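Local coordinates for protein probable transcriptional regulator (Pseudomonas aeruginosa, PDB 2ESN) that is probably a DNA-binding transcriptional regulator of the LysR family, joining an N-terminal helix-turn-helix domain to a domain that probably senses a small effector, at residues T108-F113 with F174-V179; E138-V143 with G156-H161. One frame throughout, in Å; residues are numbered along the deposited sequence.

The two contacts lie about 13 Å apart, centre to centre, in the LysR substrate-binding domain, and both reach the same mixed sheet. Both are partly buried, with one buried residue each, Tyr110 and Gly156. Interaction 1 sets the first turn of helix 109-126 against strand 168-183. Interaction 2, nested inside the chain loop that interaction 1 closes, joins the loop after strand 131-136 to segment 156-161. It rests on a lysine ammonium bonded directly to the Tyr157 carbonyl, interaction 1 on an aromatic edge and a carboxylate linked through a third residue. A probable hydrogen bond between the hydroxyls of Tyr178 and Tyr157 joins the two directly.

Interaction 1 of 2, residues T108-F113 with F174-V179; sequences TDYTAF and FADRYV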
ATOM      1  N   THR C 108       8.063  21.408  -0.732  1.00 34.19           N
ATOM      2  CA  THR C 108       6.962  22.097  -0.076  1.00 33.33           C
ATOM      3  C   THR C 108       6.586  23.374  -0.884  1.00 33.06           C
ATOM      4  O   THR C 108       7.268  23.688  -1.846  1.00 31.01           O
ATOM      5  CB  THR C 108       7.346  22.485   1.352  1.00 32.07           C
ATOM      6  OG1 THR C 108       8.495  23.323   1.313  1.00 32.18           O
ATOM      7  CG2 THR C 108       7.632  21.233   2.191  1.00 31.52           C
ATOM      8  N   ASP C 109       5.545  24.113  -0.478  1.00 32.55           N
ATOM      9  CA  ASP C 109       5.320  25.396  -1.108  1.00 32.73           C
ATOM     10  C   ASP C 109       6.544  26.302  -0.889  1.00 32.55           C
ATOM     11  O   ASP C 109       6.959  26.980  -1.791  1.00 33.97           O
ATOM     12  CB  ASP C 109       3.988  26.032  -0.675  1.00 34.56           C
ATOM     13  CG  ASP C 109       4.126  26.893   0.554  1.00 35.79           C
ATOM     14  OD1 ASP C 109       4.801  26.431   1.507  1.00 35.11           O
ATOM     15  OD2 ASP C 109       3.612  28.031   0.524  1.00 33.39           O
ATOM     16  N   TYR C 110       7.172  26.275   0.272  1.00 32.37           N
ATOM     17  CA  TYR C 110       8.318  27.158   0.469  1.00 31.28           C
ATOM     18  C   TYR C 110       9.490  26.837  -0.443  1.00 30.29           C
ATOM     19  O   TYR C 110      10.065  27.722  -1.020  1.00 30.28           O
ATOM     20  CB  TYR C 110       8.771  27.272   1.939  1.00 31.32           C
ATOM     21  CG  TYR C 110       9.978  28.138   2.030  1.00 30.67           C
ATOM     22  CD1 TYR C 110       9.942  29.420   1.566  1.00 31.00           C
ATOM     23  CD2 TYR C 110      11.168  27.673   2.573  1.00 35.82           C
ATOM     24  CE1 TYR C 110      11.041  30.264   1.603  1.00 28.94           C
ATOM     25  CE2 TYR C 110      12.284  28.516   2.628  1.00 33.01           C
ATOM     26  CZ  TYR C 110      12.207  29.800   2.100  1.00 31.24           C
ATOM     27  OH  TYR C 110      13.305  30.664   2.059  1.00 35.91           O
ATOM     28  N   THR C 111       9.855  25.574  -0.578  1.00 30.54           N
ATOM     29  CA  THR C 111      11.037  25.215  -1.326  1.00 29.83           C
ATOM     30  C   THR C 111      10.735  25.322  -2.840  1.00 30.42           C
ATOM     31  O   THR C 111      11.602  25.645  -3.629  1.00 31.45           O
ATOM     32  CB  THR C 111      11.600  23.798  -0.909  1.00 30.31           C
ATOM     33  OG1 THR C 111      10.562  22.806  -0.998  1.00 29.74           O
ATOM     34  CG2 THR C 111      12.217  23.792   0.524  1.00 29.22           C
ATOM     35  N   ALA C 112       9.516  25.056  -3.244  1.00 30.02           N
ATOM     36  CA  ALA C 112       9.126  25.321  -4.642  1.00 30.13           C
ATOM     37  C   ALA C 112       9.285  26.822  -4.961  1.00 30.03           C
ATOM     38  O   ALA C 112       9.866  27.215  -5.988  1.00 29.05           O
ATOM     39  CB  ALA C 112       7.675  24.839  -4.890  1.00 28.61           C
ATOM     40  N   PHE C 113       8.795  27.656  -4.045  1.00 29.11           N
ATOM     41  CA  PHE C 113       8.963  29.084  -4.176  1.00 28.71           C
ATOM     42  C   PHE C 113      10.406  29.523  -4.243  1.00 28.19           C
ATOM     43  O   PHE C 113      10.735  30.444  -5.042  1.00 29.03           O
ATOM     44  CB  PHE C 113       8.221  29.815  -3.019  1.00 29.77           C
ATOM     45  CG  PHE C 113       8.746  31.221  -2.740  1.00 29.87           C
ATOM     46  CD1 PHE C 113       8.286  32.318  -3.448  1.00 32.45           C
ATOM     47  CD2 PHE C 113       9.720  31.428  -1.783  1.00 29.10           C
ATOM     48  CE1 PHE C 113       8.781  33.600  -3.149  1.00 30.17           C
ATOM     49  CE2 PHE C 113      10.224  32.671  -1.517  1.00 26.45           C
ATOM     50  CZ  PHE C 113       9.735  33.780  -2.189  1.00 26.86           C
ATOM     51  N   PHE C 174      20.923  27.180  -0.316  1.00 43.74           N
ATOM     52  CA  PHE C 174      20.467  28.491   0.153  1.00 44.81           C
ATOM     53  C   PHE C 174      20.529  28.592   1.666  1.00 46.03           C
ATOM     54  O   PHE C 174      19.856  27.814   2.373  1.00 46.13           O
ATOM     55  CB  PHE C 174      19.011  28.710  -0.266  1.00 43.88           C
ATOM     56  CG  PHE C 174      18.493  30.103   0.018  1.00 43.00           C
ATOM     57  CD1 PHE C 174      19.199  31.234  -0.411  1.00 42.56           C
ATOM     58  CD2 PHE C 174      17.291  30.283   0.686  1.00 40.58           C
ATOM     59  CE1 PHE C 174      18.708  32.542  -0.149  1.00 44.94           C
ATOM     60  CE2 PHE C 174      16.787  31.553   0.927  1.00 44.74           C
ATOM     61  CZ  PHE C 174      17.495  32.707   0.515  1.00 43.11           C
ATOM     62  N   ALA C 175      21.325  29.529   2.165  1.00 46.67           N
ATOM     63  CA  ALA C 175      21.302  29.864   3.619  1.00 47.00           C
ATOM     64  C   ALA C 175      20.370  31.075   3.848  1.00 45.66           C
ATOM     65  O   ALA C 175      20.448  32.029   3.120  1.00 47.01           O
ATOM     66  CB  ALA C 175      22.768  30.166   4.149  1.00 47.29           C
ATOM     67  N   ASP C 176      19.478  31.006   4.814  1.00 44.48           N
ATOM     68  CA  ASP C 176      18.590  32.142   5.157  1.00 44.98           C
ATOM     69  C   ASP C 176      18.302  32.110   6.681  1.00 44.78           C
ATOM     70  O   ASP C 176      18.766  31.217   7.394  1.00 45.20           O
ATOM     71  CB  ASP C 176      17.269  32.035   4.343  1.00 44.75           C
ATOM     72  CG  ASP C 176      16.388  33.320   4.349  1.00 41.98           C
ATOM     73  OD1 ASP C 176      16.856  34.496   4.338  1.00 38.48           O
ATOM     74  OD2 ASP C 176      15.175  33.104   4.246  1.00 34.14           O
ATOM     75  N   ARG C 177      17.524  33.069   7.166  1.00 43.86           N
ATOM     76  CA  ARG C 177      17.079  33.051   8.551  1.00 43.13           C
ATOM     77  C   ARG C 177      15.554  33.215   8.670  1.00 39.75           C
ATOM     78  O   ARG C 177      14.862  33.587   7.687  1.00 37.17           O
ATOM     79  CB  ARG C 177      17.817  34.150   9.317  1.00 43.84           C
ATOM     80  CG  ARG C 177      17.695  35.554   8.685  1.00 47.15           C
ATOM     81  CD  ARG C 177      18.560  36.562   9.460  1.00 48.53           C
ATOM     82  NE  ARG C 177      18.020  37.933   9.349  1.00 56.50           N
ATOM     83  CZ  ARG C 177      18.329  38.809   8.383  1.00 60.59           C
ATOM     84  NH1 ARG C 177      19.180  38.500   7.391  1.00 62.65           N
ATOM     85  NH2 ARG C 177      17.751  40.007   8.394  1.00 61.97           N
ATOM     86  N   TYR C 178      15.042  32.888   9.849  1.00 38.05           N
ATOM     87  CA  TYR C 178      13.650  33.150  10.224  1.00 37.65           C
ATOM     88  C   TYR C 178      13.472  34.554  10.800  1.00 36.94           C
ATOM     89  O   TYR C 178      14.390  35.090  11.432  1.00 35.87           O
ATOM     90  CB  TYR C 178      13.164  32.167  11.267  1.00 38.30           C
ATOM     91  CG  TYR C 178      12.710  30.854  10.683  1.00 38.33           C
ATOM     92  CD1 TYR C 178      13.635  29.965  10.142  1.00 43.64           C
ATOM     93  CD2 TYR C 178      11.352  30.495  10.665  1.00 39.88           C
ATOM     94  CE1 TYR C 178      13.217  28.752   9.549  1.00 42.69           C
ATOM     95  CE2 TYR C 178      10.919  29.279  10.131  1.00 37.07           C
ATOM     96  CZ  TYR C 178      11.861  28.415   9.567  1.00 41.19           C
ATOM     97  OH  TYR C 178      11.470  27.222   8.996  1.00 41.18           O
ATOM     98  N   VAL C 179      12.291  35.143  10.548  1.00 34.90           N
ATOM     99  CA  VAL C 179      11.916  36.385  11.136  1.00 33.34           C
ATOM    100  C   VAL C 179      10.469  36.234  11.632  1.00 32.91           C
ATOM    101  O   VAL C 179       9.841  35.263  11.309  1.00 32.28           O
ATOM    102  CB  VAL C 179      12.050  37.574  10.141  1.00 33.28           C
ATOM    103  CG1 VAL C 179      13.504  37.840   9.802  1.00 33.27           C
ATOM    104  CG2 VAL C 179      11.173  37.380   8.844  1.00 32.59           C
TER
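Tyr110, in the first turn of helix 109-126, faces Phe174 and Asp176 of strand 168-183 across a wide backbone gap: its CA lies 12.2 Å from Phe174 CA and 12.3 Å from Asp176 CA. Thr108 is the N-cap of the helix, and its backbone N donates to Thr111 OG1 at 2.9 Å. The strand is interrupted at Arg177 and resumes at Tyr178.

The gap is bridged by the extended Tyr110 side chain, whose CG stands anti to the backbone N (chi1 177°) and sends the ring out from the helix. Tyr110 OH ends at the edge of the Phe174 ring, near its plane and 3.8 Å from CE2, the two side chains crossing at about a right angle. In the type 2 periplasmic-binding fold expected of this domain, strands such as 168-183 and 278-285 run between the two lobes, and Tyr278 from the latter supplies the polar link here. Its hydroxyl is hydrogen-bonded to both Tyr110 OH and Asp176 OD2. Those two atoms stand 3.8 Å apart, too far for a direct bond, and are joined through Tyr278. Asp176 OD2 also accepts from His255 N at the start of helix 254-264, while its carboxylate plane lies 24° from the Tyr110 ring.

Interaction 2 of 2, residues E138-V143 with G156-H161; sequences ERKLSV and GYDEEH
Lys140 carries this contact, reaching from the loop after strand 131-136 to Gly156, Tyr157 and Asp158 of segment 156-161. The backbones come nearest at Lys140 and Gly156, whose CA atoms are 6.6 Å apart.

Among the hydrogen bonds, Lys140 NZ donates to Tyr157 O at 2.8 Å. The ammonium approaches from above the carbonyl plane, 47° out of it, with a C=O...N angle of 131°. The chain runs out with CG anti to the backbone N and then bends at its last two torsions (chi3 61°), which turns NZ onto the carbonyl and draws CE to 3.2 Å from Tyr157 O. NZ is further held by a hydrogen bond with Tyr283 OH and a salt bridge to Glu162 OE1, so several oxygens share the ammonium. Within the loop, Arg139 NE donates a weak, long bond to Leu141 O in the guanidinium plane, and Ser142 N-caps the helix through a weak bond from Ala145 N to its OG.

The aliphatic part of the lysine lies against the strand, CD sitting 3.9 Å from Gly156 CA, where the lack of a side chain permits this close passage. These segments flank helix 143-148 in a beta-alpha-beta crossover, whose strands 131-136 and 153-157 lie parallel on either side of strand 102-107.

Among the charges, Asp158 OD1 stays 4.2 Å from Lys140 NZ, beyond a salt bridge; the Tyr283 hydroxyl, hydrogen-bonded to both, links the two groups. Asp158 OD2 pairs with Arg281.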
ATOM      1  N   GLU C 138       4.720  12.702   1.686  1.00 51.67           N
ATOM      2  CA  GLU C 138       4.171  12.520   3.046  1.00 52.48           C
ATOM      3  C   GLU C 138       5.195  12.816   4.138  1.00 51.63           C
ATOM      4  O   GLU C 138       4.817  13.160   5.265  1.00 51.40           O
ATOM      5  CB  GLU C 138       3.482  11.148   3.198  1.00 53.75           C
ATOM      6  CG  GLU C 138       2.368  10.906   2.135  1.00 59.27           C
ATOM      7  CD  GLU C 138       0.915  10.983   2.691  1.00 68.05           C
ATOM      8  OE1 GLU C 138       0.713  10.793   3.922  1.00 72.03           O
ATOM      9  OE2 GLU C 138      -0.042  11.226   1.899  1.00 72.07           O
ATOM     10  N   ARG C 139       6.480  12.750   3.799  1.00 50.52           N
ATOM     11  CA  ARG C 139       7.528  13.268   4.687  1.00 51.53           C
ATOM     12  C   ARG C 139       8.640  13.943   3.908  1.00 50.58           C
ATOM     13  O   ARG C 139       8.720  13.768   2.690  1.00 48.07           O
ATOM     14  CB  ARG C 139       8.126  12.156   5.541  1.00 53.17           C
ATOM     15  CG  ARG C 139       8.608  10.955   4.732  1.00 56.71           C
ATOM     16  CD  ARG C 139       8.633   9.701   5.609  1.00 65.30           C
ATOM     17  NE  ARG C 139       9.895   9.608   6.329  1.00 71.28           N
ATOM     18  CZ  ARG C 139      10.046   9.048   7.530  1.00 75.12           C
ATOM     19  NH1 ARG C 139       8.993   8.523   8.166  1.00 74.76           N
ATOM     20  NH2 ARG C 139      11.257   9.021   8.096  1.00 74.88           N
ATOM     21  N   LYS C 140       9.489  14.697   4.615  1.00 51.54           N
ATOM     22  CA  LYS C 140      10.630  15.408   3.999  1.00 54.05           C
ATOM     23  C   LYS C 140      11.517  14.477   3.149  1.00 56.02           C
ATOM     24  O   LYS C 140      11.891  14.790   2.029  1.00 55.82           O
ATOM     25  CB  LYS C 140      11.495  16.101   5.035  1.00 53.13           C
ATOM     26  CG  LYS C 140      12.704  16.796   4.391  1.00 56.02           C
ATOM     27  CD  LYS C 140      13.251  17.971   5.186  1.00 57.67           C
ATOM     28  CE  LYS C 140      13.748  17.580   6.571  1.00 59.82           C
ATOM     29  NZ  LYS C 140      15.221  17.293   6.661  1.00 56.43           N
ATOM     30  N   LEU C 141      11.811  13.309   3.700  1.00 58.72           N
ATOM     31  CA  LEU C 141      12.897  12.481   3.215  1.00 60.91           C
ATOM     32  C   LEU C 141      12.468  11.016   3.267  1.00 62.30           C
ATOM     33  O   LEU C 141      12.558  10.389   4.302  1.00 62.38           O
ATOM     34  CB  LEU C 141      14.096  12.722   4.121  1.00 60.69           C
ATOM     35  CG  LEU C 141      15.483  12.685   3.516  1.00 61.75           C
ATOM     36  CD1 LEU C 141      16.479  13.144   4.541  1.00 61.72           C
ATOM     37  CD2 LEU C 141      15.783  11.262   3.048  1.00 61.73           C
ATOM     38  N   SER C 142      11.960  10.505   2.154  1.00 64.15           N
ATOM     39  CA  SER C 142      11.584   9.106   2.036  1.00 66.13           C
ATOM     40  C   SER C 142      12.649   8.402   1.160  1.00 67.19           C
ATOM     41  O   SER C 142      12.566   8.417  -0.088  1.00 68.43           O
ATOM     42  CB  SER C 142      10.155   8.982   1.477  1.00 66.13           C
ATOM     43  OG  SER C 142       9.960   7.762   0.756  1.00 68.38           O
ATOM     44  N   VAL C 143      13.665   7.832   1.822  1.00 67.54           N
ATOM     45  CA  VAL C 143      14.775   7.093   1.183  1.00 68.49           C
ATOM     46  C   VAL C 143      14.262   6.025   0.215  1.00 68.67           C
ATOM     47  O   VAL C 143      14.894   5.743  -0.815  1.00 68.34           O
ATOM     48  CB  VAL C 143      15.753   6.472   2.247  1.00 68.47           C
ATOM     49  CG1 VAL C 143      14.982   5.713   3.336  1.00 69.95           C
ATOM     50  CG2 VAL C 143      16.821   5.573   1.597  1.00 69.02           C
ATOM     51  N   GLY C 156      14.512  20.476   1.346  1.00 42.27           N
ATOM     52  CA  GLY C 156      14.161  20.850   2.729  1.00 44.53           C
ATOM     53  C   GLY C 156      15.403  21.369   3.430  1.00 46.47           C
ATOM     54  O   GLY C 156      16.382  21.686   2.786  1.00 46.94           O
ATOM     55  N   TYR C 157      15.373  21.449   4.749  1.00 49.07           N
ATOM     56  CA  TYR C 157      16.552  21.763   5.547  1.00 52.09           C
ATOM     57  C   TYR C 157      16.724  20.768   6.724  1.00 53.43           C
ATOM     58  O   TYR C 157      15.768  20.054   7.087  1.00 52.53           O
ATOM     59  CB  TYR C 157      16.587  23.257   5.955  1.00 53.80           C
ATOM     60  CG  TYR C 157      15.581  23.797   7.007  1.00 54.87           C
ATOM     61  CD1 TYR C 157      14.415  24.501   6.604  1.00 57.23           C
ATOM     62  CD2 TYR C 157      15.865  23.696   8.396  1.00 57.19           C
ATOM     63  CE1 TYR C 157      13.515  25.060   7.551  1.00 56.82           C
ATOM     64  CE2 TYR C 157      14.989  24.265   9.372  1.00 57.37           C
ATOM     65  CZ  TYR C 157      13.803  24.930   8.946  1.00 58.41           C
ATOM     66  OH  TYR C 157      12.933  25.448   9.910  1.00 54.48           O
ATOM     67  N   ASP C 158      17.941  20.682   7.275  1.00 55.88           N
ATOM     68  CA  ASP C 158      18.192  19.746   8.404  1.00 58.20           C
ATOM     69  C   ASP C 158      17.887  20.491   9.656  1.00 59.11           C
ATOM     70  O   ASP C 158      18.396  21.586   9.858  1.00 59.01           O
ATOM     71  CB  ASP C 158      19.658  19.234   8.519  1.00 58.14           C
ATOM     72  CG  ASP C 158      20.177  18.519   7.245  1.00 59.57           C
ATOM     73  OD1 ASP C 158      19.428  17.751   6.581  1.00 57.55           O
ATOM     74  OD2 ASP C 158      21.372  18.735   6.942  1.00 58.94           O
ATOM     75  N   GLU C 159      17.058  19.893  10.491  1.00 61.79           N
ATOM     76  CA  GLU C 159      16.860  20.387  11.847  1.00 65.01           C
ATOM     77  C   GLU C 159      17.998  19.920  12.778  1.00 66.18           C
ATOM     78  O   GLU C 159      18.048  18.777  13.225  1.00 66.41           O
ATOM     79  CB  GLU C 159      15.475  20.007  12.378  1.00 64.13           C
ATOM     80  CG  GLU C 159      15.039  20.769  13.621  1.00 65.39           C
ATOM     81  CD  GLU C 159      13.629  20.357  14.101  1.00 66.93           C
ATOM     82  OE1 GLU C 159      12.809  19.890  13.261  1.00 67.16           O
ATOM     83  OE2 GLU C 159      13.346  20.519  15.315  1.00 69.29           O
ATOM     84  N   GLU C 160      18.955  20.822  12.957  1.00 68.99           N
ATOM     85  CA  GLU C 160      19.883  20.867  14.095  1.00 71.09           C
ATOM     86  C   GLU C 160      20.681  19.622  14.535  1.00 72.25           C
ATOM     87  O   GLU C 160      20.207  18.873  15.390  1.00 72.73           O
ATOM     88  CB  GLU C 160      19.125  21.409  15.313  1.00 71.70           C
ATOM     89  CG  GLU C 160      18.221  20.353  15.985  1.00 73.23           C
ATOM     90  CD  GLU C 160      17.764  20.762  17.356  1.00 76.44           C
ATOM     91  OE1 GLU C 160      17.531  21.978  17.526  1.00 76.84           O
ATOM     92  OE2 GLU C 160      17.637  19.876  18.252  1.00 76.91           O
ATOM     93  N   HIS C 161      21.828  19.314  13.929  1.00 73.51           N
ATOM     94  CA  HIS C 161      22.049  19.340  12.511  1.00 74.27           C
ATOM     95  C   HIS C 161      21.771  17.844  12.237  1.00 74.63           C
ATOM     96  O   HIS C 161      22.631  16.974  12.461  1.00 73.66           O
ATOM     97  CB  HIS C 161      23.501  19.732  12.223  1.00 74.89           C
ATOM     98  CG  HIS C 161      23.881  21.075  12.777  1.00 76.60           C
ATOM     99  ND1 HIS C 161      24.587  22.012  12.046  1.00 78.81           N
ATOM    100  CD2 HIS C 161      23.640  21.646  13.985  1.00 77.70           C
ATOM    101  CE1 HIS C 161      24.773  23.097  12.783  1.00 78.42           C
ATOM    102  NE2 HIS C 161      24.205  22.903  13.961  1.00 77.31           N
TER